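Local coordinates for protein alcohol dehydrogenase YqhD (Escherichia coli, PDB 4QGS) that reduces a broad range of short-chain aldehydes to primary alcohols with NADPH as hydride donor and one catalytic zinc ion per subunit, at residues 98-103 against 110-115; 45-50 against 56-61; 230-235 against 320-325; 17-22 against 262-267. All blocks are in the same frame, centred on the assembly; numbering follows the deposited sequence.

Contact 1 of 4, residues 98-103 against 110-115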
loop_
_atom_site.group_PDB
_atom_site.type_symbol
_atom_site.label_atom_id
_atom_site.label_comp_id
_atom_site.label_asym_id
_atom_site.label_seq_id
_atom_site.Cartn_x
_atom_site.Cartn_y
_atom_site.Cartn_z
ATOM N N THR A 98 -0.619 27.019 -4.565
ATOM C CA THR A 98 -0.242 26.585 -5.906
ATOM C C THR A 98 0.559 25.290 -5.904
ATOM O O THR A 98 0.925 24.780 -6.962
ATOM C CB THR A 98 0.594 27.653 -6.625
ATOM O OG1 THR A 98 1.804 27.866 -5.887
ATOM C CG2 THR A 98 -0.177 28.954 -6.715
ATOM N N PHE A 99 0.854 24.774 -4.717
ATOM C CA PHE A 99 1.592 23.518 -4.615
ATOM C C PHE A 99 1.287 22.836 -3.283
ATOM O O PHE A 99 1.280 23.483 -2.244
ATOM C CB PHE A 99 3.103 23.753 -4.754
ATOM C CG PHE A 99 3.876 22.515 -5.116
ATOM C CD1 PHE A 99 4.194 22.249 -6.432
ATOM C CD2 PHE A 99 4.261 21.605 -4.135
ATOM C CE1 PHE A 99 4.891 21.108 -6.783
ATOM C CE2 PHE A 99 4.964 20.453 -4.479
ATOM C CZ PHE A 99 5.276 20.207 -5.803
ATOM N N LEU A 100 1.036 21.527 -3.324
ATOM C CA LEU A 100 0.769 20.753 -2.112
ATOM C C LEU A 100 1.938 19.840 -1.766
ATOM O O LEU A 100 2.533 19.240 -2.646
ATOM C CB LEU A 100 -0.511 19.919 -2.292
ATOM C CG LEU A 100 -1.779 20.747 -2.483
ATOM C CD1 LEU A 100 -2.852 19.936 -3.207
ATOM C CD2 LEU A 100 -2.290 21.204 -1.154
ATOM N N LEU A 101 2.271 19.732 -0.480
ATOM C CA LEU A 101 3.381 18.870 -0.078
ATOM C C LEU A 101 2.976 17.948 1.065
ATOM O O LEU A 101 2.917 18.359 2.213
ATOM C CB LEU A 101 4.599 19.699 0.334
ATOM C CG LEU A 101 5.860 18.908 0.700
ATOM C CD1 LEU A 101 6.323 18.003 -0.418
ATOM C CD2 LEU A 101 6.998 19.859 1.122
ATOM N N ALA A 102 2.693 16.694 0.729
ATOM C CA ALA A 102 2.241 15.735 1.730
ATOM C C ALA A 102 3.428 15.168 2.488
ATOM O O ALA A 102 4.364 14.641 1.886
ATOM C CB ALA A 102 1.452 14.625 1.059
ATOM N N VAL A 103 3.388 15.276 3.811
ATOM C CA VAL A 103 4.454 14.755 4.648
ATOM C C VAL A 103 3.881 13.699 5.590
ATOM O O VAL A 103 3.110 14.020 6.491
ATOM C CB VAL A 103 5.132 15.881 5.454
ATOM C CG1 VAL A 103 6.249 15.332 6.322
ATOM C CG2 VAL A 103 5.658 16.966 4.511
ATOM N N ASP A 110 -2.783 9.984 0.156
ATOM C CA ASP A 110 -4.061 9.750 -0.511
ATOM C C ASP A 110 -5.006 10.941 -0.368
ATOM O O ASP A 110 -5.625 11.378 -1.339
ATOM C CB ASP A 110 -4.723 8.484 0.036
ATOM C CG ASP A 110 -4.060 7.221 -0.471
ATOM O OD1 ASP A 110 -3.185 7.326 -1.360
ATOM O OD2 ASP A 110 -4.427 6.124 0.001
ATOM N N GLY A 111 -5.106 11.466 0.844
ATOM C CA GLY A 111 -5.960 12.604 1.099
ATOM C C GLY A 111 -5.482 13.819 0.331
ATOM O O GLY A 111 -6.272 14.625 -0.148
ATOM N N THR A 112 -4.170 13.958 0.210
ATOM C CA THR A 112 -3.631 15.111 -0.488
ATOM C C THR A 112 -3.891 14.990 -1.989
ATOM O O THR A 112 -4.141 15.989 -2.667
ATOM C CB THR A 112 -2.129 15.273 -0.183
ATOM O OG1 THR A 112 -1.970 15.441 1.235
ATOM C CG2 THR A 112 -1.564 16.487 -0.900
ATOM N N LYS A 113 -3.870 13.766 -2.502
ATOM C CA LYS A 113 -4.202 13.537 -3.906
ATOM C C LYS A 113 -5.613 14.034 -4.176
ATOM O O LYS A 113 -5.892 14.663 -5.201
ATOM C CB LYS A 113 -4.078 12.058 -4.268
ATOM C CG LYS A 113 -2.646 11.546 -4.371
ATOM C CD LYS A 113 -2.606 10.111 -4.878
ATOM C CE LYS A 113 -1.185 9.590 -4.983
ATOM N NZ LYS A 113 -1.142 8.205 -5.532
ATOM N N PHE A 114 -6.505 13.759 -3.238
ATOM C CA PHE A 114 -7.884 14.179 -3.392
ATOM C C PHE A 114 -7.995 15.700 -3.366
ATOM O O PHE A 114 -8.695 16.288 -4.184
ATOM C CB PHE A 114 -8.751 13.560 -2.301
ATOM C CG PHE A 114 -10.165 14.022 -2.331
ATOM C CD1 PHE A 114 -11.034 13.579 -3.319
ATOM C CD2 PHE A 114 -10.631 14.907 -1.382
ATOM C CE1 PHE A 114 -12.345 14.011 -3.350
ATOM C CE2 PHE A 114 -11.934 15.331 -1.404
ATOM C CZ PHE A 114 -12.794 14.891 -2.392
ATOM N N ILE A 115 -7.292 16.334 -2.429
ATOM C CA ILE A 115 -7.290 17.791 -2.346
ATOM C C ILE A 115 -6.813 18.421 -3.659
ATOM O O ILE A 115 -7.427 19.361 -4.160
ATOM C CB ILE A 115 -6.405 18.281 -1.180
ATOM C CG1 ILE A 115 -6.967 17.787 0.149
ATOM C CG2 ILE A 115 -6.314 19.795 -1.175
ATOM C CD1 ILE A 115 -6.003 17.951 1.331
#
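Thr112 meets the strand with both branches of its side chain, OG1 lying against Ala102 and CG2 against Leu100. The nearest approach is between Thr112 OG1 and Ala102 CB, 3.5 Å apart, a van der Waals contact of a methyl with a hydroxyl oxygen. The hydroxyl itself is engaged elsewhere: it is hydrogen-bonded to the carbonyl of Val108, one turn back in the helix, and to Thr46 OG1 on the neighbouring strand. Its chi1 of -59° sets OG1 beside the backbone N, where it can reach back to that carbonyl, and turns CG2 the other way, toward Leu100, whose CB is 3.9 Å from Thr112 CG2. The buried hydroxyl is thus satisfied both by its own helix and by strand 42-46, while the methyl packs on Leu100. Helix 106-119 follows strand 99-104 directly in the nucleotide-binding domain of this iron-containing alcohol dehydrogenase; it packs on the parallel sheet and runs back nearly antiparallel to the strand, the two short axes making 168° and lying 8.7 Å apart at closest approach. Gly106, Ser107 and Asp110, on the first turns of the same helix, bind NADP(+). Farther along, Leu100 extends over the helix: CG stands anti to its carbonyl carbon (chi1 -64°), and CD1 runs out to Ile115 CG2 at 4.0 Å, the two side chains meeting at a slant. CD1 also comes within 4.2 Å of the carbonyl oxygen of Thr112. Ile115 presents only its CG2 branch to the strand, while Leu100 also touches Val92 of helix 82-95 and Met144 of the adjacent strand.

Contact 2 of 4, residues 45-50 against 56-61; sequences ITYGGG and GVLDQV
Ile45 meets the helix through two separate branches, and all of the packing across the contact is apolar. Its CG2 lies 3.8 Å from Leu58 CD1, whereas the longer branch passes on to Val61, where Ile45 CD1 and Val61 CG1 meet end to end at 3.8 Å. With chi1 at -62° and chi2 at -177° that branch is fully extended, which carries its terminal methyl to the next turn of the helix. Leu58 divides itself in a similar way, sending CD1 to Ile45 and CD2 to the ring of Tyr47.

The aromatic part is slighter: Tyr47 CE2 approaches Leu58 CD2 at 4.0 Å, the two side chains lying roughly perpendicular. No hydrogen bond joins the segments; within residues 56-61 the backbone bonds are helical, such as Gln60 N to Gly56 O at 3.1 Å, while Ile45 and Thr46 bond to the strands on their two sides. Gly56 is the N-cap of helix 57-64, and its positive phi of 96° suits glycine. Beyond Tyr47 the chain turns through Gly48, Gly49 and Gly50, and Gly49 binds NADP(+).

Helix 57-64 lies against strand 42-46, with Val61 also touching Leu101 of strand 99-104; Ile45 reaches Val70 of strand 69-73, and helix 51-55 packs on both Tyr47 and Leu58.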
loop_
_atom_site.group_PDB
_atom_site.type_symbol
_atom_site.label_atom_id
_atom_site.label_comp_id
_atom_site.label_asym_id
_atom_site.label_seq_id
_atom_site.Cartn_x
_atom_site.Cartn_y
_atom_site.Cartn_z
ATOM N N ILE A 45 1.748 22.530 3.111
ATOM C CA ILE A 45 2.257 21.289 3.679
ATOM C C ILE A 45 1.138 20.577 4.438
ATOM O O ILE A 45 0.561 21.141 5.357
ATOM C CB ILE A 45 3.417 21.551 4.642
ATOM C CG1 ILE A 45 4.582 22.208 3.911
ATOM C CG2 ILE A 45 3.848 20.251 5.346
ATOM C CD1 ILE A 45 5.789 22.427 4.816
ATOM N N THR A 46 0.831 19.348 4.041
ATOM C CA THR A 46 -0.214 18.581 4.708
ATOM C C THR A 46 0.394 17.451 5.529
ATOM O O THR A 46 1.408 16.872 5.148
ATOM C CB THR A 46 -1.203 17.998 3.695
ATOM O OG1 THR A 46 -0.496 17.143 2.796
ATOM C CG2 THR A 46 -1.877 19.106 2.897
ATOM N N TYR A 47 -0.216 17.135 6.666
ATOM C CA TYR A 47 0.252 15.993 7.442
ATOM C C TYR A 47 -0.859 15.389 8.293
ATOM O O TYR A 47 -1.998 15.865 8.280
ATOM C CB TYR A 47 1.435 16.375 8.324
ATOM C CG TYR A 47 1.194 17.546 9.253
ATOM C CD1 TYR A 47 0.681 17.352 10.530
ATOM C CD2 TYR A 47 1.500 18.842 8.861
ATOM C CE1 TYR A 47 0.468 18.424 11.384
ATOM C CE2 TYR A 47 1.292 19.913 9.705
ATOM C CZ TYR A 47 0.777 19.700 10.962
ATOM O OH TYR A 47 0.568 20.770 11.804
ATOM N N GLY A 48 -0.510 14.337 9.023
ATOM C CA GLY A 48 -1.495 13.522 9.707
ATOM C C GLY A 48 -1.677 13.890 11.162
ATOM O O GLY A 48 -2.058 15.017 11.481
ATOM N N GLY A 49 -1.386 12.933 12.038
ATOM C CA GLY A 49 -1.660 13.067 13.457
ATOM C C GLY A 49 -0.661 13.860 14.276
ATOM O O GLY A 49 -0.917 14.132 15.449
ATOM N N GLY A 50 0.473 14.226 13.686
ATOM C CA GLY A 50 1.440 15.048 14.395
ATOM C C GLY A 50 2.744 14.387 14.807
ATOM O O GLY A 50 3.618 15.038 15.375
ATOM N N GLY A 56 10.863 15.396 14.142
ATOM C CA GLY A 56 11.742 16.396 13.571
ATOM C C GLY A 56 11.689 16.420 12.053
ATOM O O GLY A 56 12.346 17.249 11.430
ATOM N N VAL A 57 10.907 15.523 11.453
ATOM C CA VAL A 57 10.816 15.473 9.988
ATOM C C VAL A 57 10.159 16.729 9.419
ATOM O O VAL A 57 10.626 17.282 8.416
ATOM C CB VAL A 57 10.036 14.228 9.498
ATOM C CG1 VAL A 57 9.648 14.376 8.023
ATOM C CG2 VAL A 57 10.876 12.979 9.689
ATOM N N LEU A 58 9.075 17.170 10.042
ATOM C CA LEU A 58 8.394 18.374 9.584
ATOM C C LEU A 58 9.320 19.582 9.682
ATOM O O LEU A 58 9.328 20.436 8.793
ATOM C CB LEU A 58 7.122 18.632 10.379
ATOM C CG LEU A 58 6.367 19.877 9.915
ATOM C CD1 LEU A 58 5.939 19.745 8.446
ATOM C CD2 LEU A 58 5.176 20.143 10.826
ATOM N N ASP A 59 10.100 19.652 10.758
ATOM C CA ASP A 59 11.078 20.729 10.902
ATOM C C ASP A 59 12.123 20.708 9.781
ATOM O O ASP A 59 12.578 21.768 9.329
ATOM C CB ASP A 59 11.773 20.657 12.265
ATOM C CG ASP A 59 10.871 21.099 13.411
ATOM O OD1 ASP A 59 9.913 21.869 13.180
ATOM O OD2 ASP A 59 11.137 20.684 14.555
ATOM N N GLN A 60 12.504 19.516 9.322
ATOM C CA GLN A 60 13.462 19.424 8.214
ATOM C C GLN A 60 12.837 19.921 6.925
ATOM O O GLN A 60 13.511 20.559 6.121
ATOM C CB GLN A 60 13.986 17.996 8.020
ATOM C CG GLN A 60 14.957 17.527 9.099
ATOM C CD GLN A 60 15.643 16.211 8.761
ATOM O OE1 GLN A 60 15.691 15.799 7.603
ATOM N NE2 GLN A 60 16.177 15.545 9.779
ATOM N N VAL A 61 11.554 19.629 6.726
ATOM C CA VAL A 61 10.854 20.134 5.554
ATOM C C VAL A 61 10.762 21.661 5.613
ATOM O O VAL A 61 11.059 22.347 4.634
ATOM C CB VAL A 61 9.446 19.518 5.425
ATOM C CG1 VAL A 61 8.707 20.128 4.240
ATOM C CG2 VAL A 61 9.564 18.007 5.265
#

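Contact 3 of 4, residues 230-235 against 320-325; sequences GILLTL and ERVWNI
Leu232 and Val322 form the buried half of this helix-helix contact, their side chains crossing at about a right angle. The two methyls of Val322 spread along the leucine: CG1 is 4.0 Å from Leu232 CB at the root, and Val322 CG2 lies at the same 4.0 Å from Leu232 CD1 at the tip. Leu232 is backed by Phe207 and Thr210 of helix 196-211, which also carries the zinc ligands Asp205 and His209.

On the outer side the exposed Leu233 packs on backbone, and the closest approach of the contact is here. Leu233 leans over the main chain of residues 321 and 322 with CG anti to its carbonyl carbon (chi1 -77°), and its two methyls find different carbonyls. Leu233 CD2 is 3.3 Å from Val322 O, while Leu233 CD1 stands 3.7 Å from Arg321 O. Arg321 makes the loose margin toward solvent, carrying its guanidinium away from residues 230-235.

Between the segments themselves there is neither a hydrogen bond nor a salt bridge. The two helices of the C-terminal domain are thus held here by van der Waals contact and shape, and the charged pairing, the salt bridge of Arg321 with Glu229, falls just beyond residues 230-235.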
loop_
_atom_site.group_PDB
_atom_site.type_symbol
_atom_site.label_atom_id
_atom_site.label_comp_id
_atom_site.label_asym_id
_atom_site.label_seq_id
_atom_site.Cartn_x
_atom_site.Cartn_y
_atom_site.Cartn_z
ATOM N N GLY A 230 12.847 -10.954 -7.273
ATOM C CA GLY A 230 13.881 -10.109 -6.696
ATOM C C GLY A 230 13.402 -9.327 -5.488
ATOM O O GLY A 230 14.115 -9.212 -4.481
ATOM N N ILE A 231 12.209 -8.761 -5.593
ATOM C CA ILE A 231 11.613 -8.039 -4.466
ATOM C C ILE A 231 11.439 -8.986 -3.269
ATOM O O ILE A 231 11.809 -8.651 -2.133
ATOM C CB ILE A 231 10.245 -7.407 -4.851
ATOM C CG1 ILE A 231 10.451 -6.264 -5.847
ATOM C CG2 ILE A 231 9.489 -6.917 -3.584
ATOM C CD1 ILE A 231 9.193 -5.836 -6.586
ATOM N N LEU A 232 10.888 -10.170 -3.535
ATOM C CA LEU A 232 10.582 -11.142 -2.474
ATOM C C LEU A 232 11.868 -11.597 -1.781
ATOM O O LEU A 232 11.961 -11.610 -0.548
ATOM C CB LEU A 232 9.815 -12.338 -3.056
ATOM C CG LEU A 232 8.450 -11.972 -3.635
ATOM C CD1 LEU A 232 7.861 -13.133 -4.411
ATOM C CD2 LEU A 232 7.486 -11.570 -2.496
ATOM N N LEU A 233 12.882 -11.926 -2.576
ATOM C CA LEU A 233 14.173 -12.333 -2.045
ATOM C C LEU A 233 14.798 -11.252 -1.157
ATOM O O LEU A 233 15.375 -11.545 -0.105
ATOM C CB LEU A 233 15.117 -12.687 -3.213
ATOM C CG LEU A 233 14.797 -14.064 -3.804
ATOM C CD1 LEU A 233 15.339 -14.162 -5.230
ATOM C CD2 LEU A 233 15.361 -15.171 -2.939
ATOM N N THR A 234 14.680 -9.998 -1.585
ATOM C CA THR A 234 15.211 -8.863 -0.832
ATOM C C THR A 234 14.472 -8.680 0.501
ATOM O O THR A 234 15.084 -8.432 1.529
ATOM C CB THR A 234 15.117 -7.571 -1.660
ATOM O OG1 THR A 234 15.888 -7.740 -2.867
ATOM C CG2 THR A 234 15.690 -6.393 -0.879
ATOM N N LEU A 235 13.154 -8.796 0.467
ATOM C CA LEU A 235 12.360 -8.652 1.691
ATOM C C LEU A 235 12.658 -9.785 2.668
ATOM O O LEU A 235 12.702 -9.569 3.890
ATOM C CB LEU A 235 10.865 -8.602 1.353
ATOM C CG LEU A 235 10.363 -7.348 0.630
ATOM C CD1 LEU A 235 8.906 -7.500 0.186
ATOM C CD2 LEU A 235 10.538 -6.093 1.495
ATOM N N GLU A 320 10.890 -22.634 -5.897
ATOM C CA GLU A 320 12.248 -22.779 -6.401
ATOM C C GLU A 320 13.028 -21.458 -6.411
ATOM O O GLU A 320 14.145 -21.381 -5.883
ATOM C CB GLU A 320 12.201 -23.378 -7.815
ATOM C CG GLU A 320 13.553 -23.646 -8.427
ATOM C CD GLU A 320 13.437 -24.414 -9.732
ATOM O OE1 GLU A 320 12.724 -25.439 -9.756
ATOM O OE2 GLU A 320 14.044 -23.989 -10.731
ATOM N N ARG A 321 12.434 -20.414 -6.987
ATOM C CA ARG A 321 13.137 -19.148 -7.219
ATOM C C ARG A 321 13.317 -18.317 -5.956
ATOM O O ARG A 321 14.325 -17.634 -5.801
ATOM C CB ARG A 321 12.396 -18.299 -8.256
ATOM C CG ARG A 321 12.351 -18.890 -9.681
ATOM C CD ARG A 321 13.584 -18.523 -10.476
ATOM N NE ARG A 321 13.551 -19.124 -11.814
ATOM C CZ ARG A 321 13.052 -18.529 -12.892
ATOM N NH1 ARG A 321 12.531 -17.317 -12.804
ATOM N NH2 ARG A 321 13.073 -19.155 -14.073
ATOM N N VAL A 322 12.341 -18.365 -5.058
ATOM C CA VAL A 322 12.405 -17.516 -3.868
ATOM C C VAL A 322 12.909 -18.295 -2.644
ATOM O O VAL A 322 13.668 -17.762 -1.839
ATOM C CB VAL A 322 11.026 -16.877 -3.594
ATOM C CG1 VAL A 322 11.007 -16.119 -2.261
ATOM C CG2 VAL A 322 10.649 -15.939 -4.742
ATOM N N TRP A 323 12.509 -19.558 -2.510
ATOM C CA TRP A 323 12.858 -20.328 -1.309
ATOM C C TRP A 323 13.876 -21.454 -1.533
ATOM O O TRP A 323 14.204 -22.192 -0.604
ATOM C CB TRP A 323 11.587 -20.917 -0.685
ATOM C CG TRP A 323 10.710 -19.876 -0.074
ATOM C CD1 TRP A 323 9.545 -19.373 -0.581
ATOM C CD2 TRP A 323 10.946 -19.185 1.156
ATOM N NE1 TRP A 323 9.040 -18.412 0.265
ATOM C CE2 TRP A 323 9.888 -18.273 1.336
ATOM C CE3 TRP A 323 11.960 -19.241 2.122
ATOM C CZ2 TRP A 323 9.795 -17.439 2.453
ATOM C CZ3 TRP A 323 11.877 -18.406 3.224
ATOM C CH2 TRP A 323 10.800 -17.516 3.378
ATOM N N ASN A 324 14.354 -21.589 -2.764
ATOM C CA ASN A 324 15.326 -22.622 -3.120
ATOM C C ASN A 324 14.814 -24.030 -2.821
ATOM O O ASN A 324 15.585 -24.917 -2.469
ATOM C CB ASN A 324 16.658 -22.384 -2.396
ATOM C CG ASN A 324 17.814 -23.113 -3.062
ATOM O OD1 ASN A 324 17.777 -23.385 -4.265
ATOM N ND2 ASN A 324 18.843 -23.440 -2.286
ATOM N N ILE A 325 13.504 -24.224 -2.956
ATOM C CA ILE A 325 12.885 -25.536 -2.757
ATOM C C ILE A 325 12.819 -26.255 -4.098
ATOM O O ILE A 325 12.022 -25.894 -4.965
ATOM C CB ILE A 325 11.459 -25.435 -2.156
ATOM C CG1 ILE A 325 11.491 -24.750 -0.791
ATOM C CG2 ILE A 325 10.824 -26.812 -2.033
ATOM C CD1 ILE A 325 10.109 -24.356 -0.280
#

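Contact 4 of 4, residues 17-22 against 262-267. Unlike the reference sequence in segment 262-267: Glu263 (reference Leu).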
loop_
_atom_site.group_PDB
_atom_site.type_symbol
_atom_site.label_atom_id
_atom_site.label_comp_id
_atom_site.label_asym_id
_atom_site.label_seq_id
_atom_site.Cartn_x
_atom_site.Cartn_y
_atom_site.Cartn_z
ATOM N N LEU A 17 1.653 1.254 -19.073
ATOM C CA LEU A 17 2.414 1.488 -17.840
ATOM C C LEU A 17 2.864 2.937 -17.765
ATOM O O LEU A 17 3.490 3.454 -18.682
ATOM C CB LEU A 17 3.623 0.548 -17.766
ATOM C CG LEU A 17 4.636 0.745 -16.631
ATOM C CD1 LEU A 17 3.961 0.540 -15.275
ATOM C CD2 LEU A 17 5.804 -0.214 -16.802
ATOM N N HIS A 18 2.548 3.602 -16.660
ATOM C CA HIS A 18 2.926 4.997 -16.510
ATOM C C HIS A 18 3.305 5.267 -15.064
ATOM O O HIS A 18 2.487 5.090 -14.156
ATOM C CB HIS A 18 1.788 5.919 -16.947
ATOM C CG HIS A 18 2.163 7.365 -16.990
ATOM N ND1 HIS A 18 1.320 8.364 -16.558
ATOM C CD2 HIS A 18 3.295 7.982 -17.406
ATOM C CE1 HIS A 18 1.913 9.534 -16.708
ATOM N NE2 HIS A 18 3.110 9.331 -17.229
ATOM N N THR A 19 4.556 5.660 -14.861
ATOM C CA THR A 19 5.075 5.934 -13.524
ATOM C C THR A 19 5.804 7.284 -13.502
ATOM O O THR A 19 7.032 7.345 -13.551
ATOM C CB THR A 19 6.020 4.808 -13.053
ATOM O OG1 THR A 19 7.080 4.645 -14.002
ATOM C CG2 THR A 19 5.270 3.491 -12.912
ATOM N N PRO A 20 5.038 8.380 -13.437
ATOM C CA PRO A 20 5.613 9.704 -13.689
ATOM C C PRO A 20 6.289 10.359 -12.479
ATOM O O PRO A 20 6.974 11.370 -12.640
ATOM C CB PRO A 20 4.398 10.517 -14.124
ATOM C CG PRO A 20 3.274 9.914 -13.355
ATOM C CD PRO A 20 3.573 8.435 -13.301
ATOM N N THR A 21 6.117 9.797 -11.293
ATOM C CA THR A 21 6.677 10.447 -10.102
ATOM C C THR A 21 8.197 10.357 -10.018
ATOM O O THR A 21 8.777 9.270 -10.030
ATOM C CB THR A 21 6.069 9.849 -8.812
ATOM O OG1 THR A 21 4.652 10.010 -8.838
ATOM C CG2 THR A 21 6.646 10.552 -7.572
ATOM N N ARG A 22 8.851 11.514 -9.918
ATOM C CA ARG A 22 10.292 11.558 -9.728
ATOM C C ARG A 22 10.649 11.123 -8.314
ATOM O O ARG A 22 10.116 11.655 -7.350
ATOM C CB ARG A 22 10.835 12.966 -9.986
ATOM C CG ARG A 22 12.321 13.122 -9.692
ATOM C CD ARG A 22 12.766 14.571 -9.870
ATOM N NE ARG A 22 12.549 15.061 -11.232
ATOM C CZ ARG A 22 13.389 14.868 -12.245
ATOM N NH1 ARG A 22 14.514 14.186 -12.073
ATOM N NH2 ARG A 22 13.100 15.358 -13.442
ATOM N N ALA A 262 7.275 -2.971 -4.734
ATOM C CA ALA A 262 6.121 -3.853 -4.521
ATOM C C ALA A 262 4.806 -3.098 -4.721
ATOM O O ALA A 262 3.807 -3.668 -5.165
ATOM C CB ALA A 262 6.179 -4.475 -3.121
ATOM N N GLU A 263 4.813 -1.802 -4.433
ATOM C CA GLU A 263 3.625 -0.957 -4.595
ATOM C C GLU A 263 3.542 -0.152 -5.913
ATOM O O GLU A 263 2.669 0.693 -6.045
ATOM C CB GLU A 263 3.575 0.026 -3.428
ATOM C CG GLU A 263 2.648 -0.343 -2.305
ATOM C CD GLU A 263 3.297 -1.270 -1.300
ATOM O OE1 GLU A 263 2.729 -2.352 -1.036
ATOM O OE2 GLU A 263 4.363 -0.908 -0.767
ATOM N N ASN A 264 4.400 -0.427 -6.895
ATOM C CA ASN A 264 4.756 0.598 -7.891
ATOM C C ASN A 264 4.242 0.464 -9.361
ATOM O O ASN A 264 3.914 1.466 -9.981
ATOM C CB ASN A 264 6.279 0.722 -7.878
ATOM C CG ASN A 264 6.801 1.910 -8.682
ATOM O OD1 ASN A 264 6.360 2.172 -9.781
ATOM N ND2 ASN A 264 7.720 2.660 -8.090
ATOM N N GLY A 265 4.178 -0.733 -9.935
ATOM C CA GLY A 265 3.580 -0.889 -11.261
ATOM C C GLY A 265 4.270 -1.766 -12.307
ATOM O O GLY A 265 3.599 -2.451 -13.098
ATOM N N LEU A 266 5.599 -1.746 -12.323
ATOM C CA LEU A 266 6.358 -2.580 -13.246
ATOM C C LEU A 266 6.032 -4.072 -13.068
ATOM O O LEU A 266 5.814 -4.780 -14.048
ATOM C CB LEU A 266 7.855 -2.331 -13.059
ATOM C CG LEU A 266 8.870 -2.712 -14.134
ATOM C CD1 LEU A 266 8.382 -2.348 -15.520
ATOM C CD2 LEU A 266 10.195 -2.017 -13.841
ATOM N N ILE A 267 5.966 -4.565 -11.833
ATOM C CA ILE A 267 5.787 -6.007 -11.670
ATOM C C ILE A 267 4.387 -6.500 -12.019
ATOM O O ILE A 267 4.194 -7.692 -12.254
ATOM C CB ILE A 267 6.129 -6.461 -10.244
ATOM C CG1 ILE A 267 5.348 -5.637 -9.224
ATOM C CG2 ILE A 267 7.629 -6.333 -10.004
ATOM C CD1 ILE A 267 5.329 -6.275 -7.855
HETATM O O HOH W 1 1.720 2.687 -12.172
#
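A chi1 of 173° places CG of Leu17 opposite its backbone N and, with chi2 at 62°, spreads the two methyls over residues 265 and 266. Leu17 CD2 meets Leu266 CD1 at 3.6 Å, the side chains crossing at a slant, while Leu17 CD1 settles against the glycine backbone, 3.7 Å from Gly265 O. Thr19 has its hydroxyl between the backbone N and the carbonyl carbon (chi1 57°), which turns its methyl instead toward Asn264. There Thr19 CG2 lies 3.6 Å from Asn264 OD1, a contact of methyl and amide oxygen, and also approaches the main-chain oxygen of Asn264.

Gly265 has a positive phi at which glycine is called for, and its bare CA lets the methyls of Leu17 and Thr19 close on the backbone. No direct hydrogen bond crosses the contact. A single water spans it, donating to His18 O at 3.2 Å and, weakly, to Asn264 O at 3.3 Å. The touching residues are exposed or partly exposed, so this is a surface contact between two loops, one from each half of the chain.

The loop of residues 17-22 leads into strand 22-25 at the edge of the parallel sheet, where Thr21 OG1 bonds to Pro181 O. Residues 262-267 leave helix 249-262 close to the zinc site, with Glu263, which differs from the reference sequence, touching Asp205 and His209, and with Leu266 resting on Phe227 of helix 222-244.

Overall arrangement
Contacts 1 and 2 are buried in the nucleotide-binding domain and share one parallel sheet, strands 99-104 and 42-46 being neighbours in it; a probable backbone hydrogen bond from Val103 N to Thr46 O joins them. Both are largely apolar, though contact 1 includes a buried hydroxyl. Contact 3 lies in the helical domain, its centre about 36 Å from that of either, and is partly buried, mixing apolar packing with methyl-to-carbonyl contacts at an exposed leucine. Contact 4 is a surface contact, the only one bridged by water, and the one that brings the N-terminal and C-terminal domains together. Contacts 1 and 2 are nested within its chain loop, while it crosses contact 3 and touches it through Ile231 and Ile267.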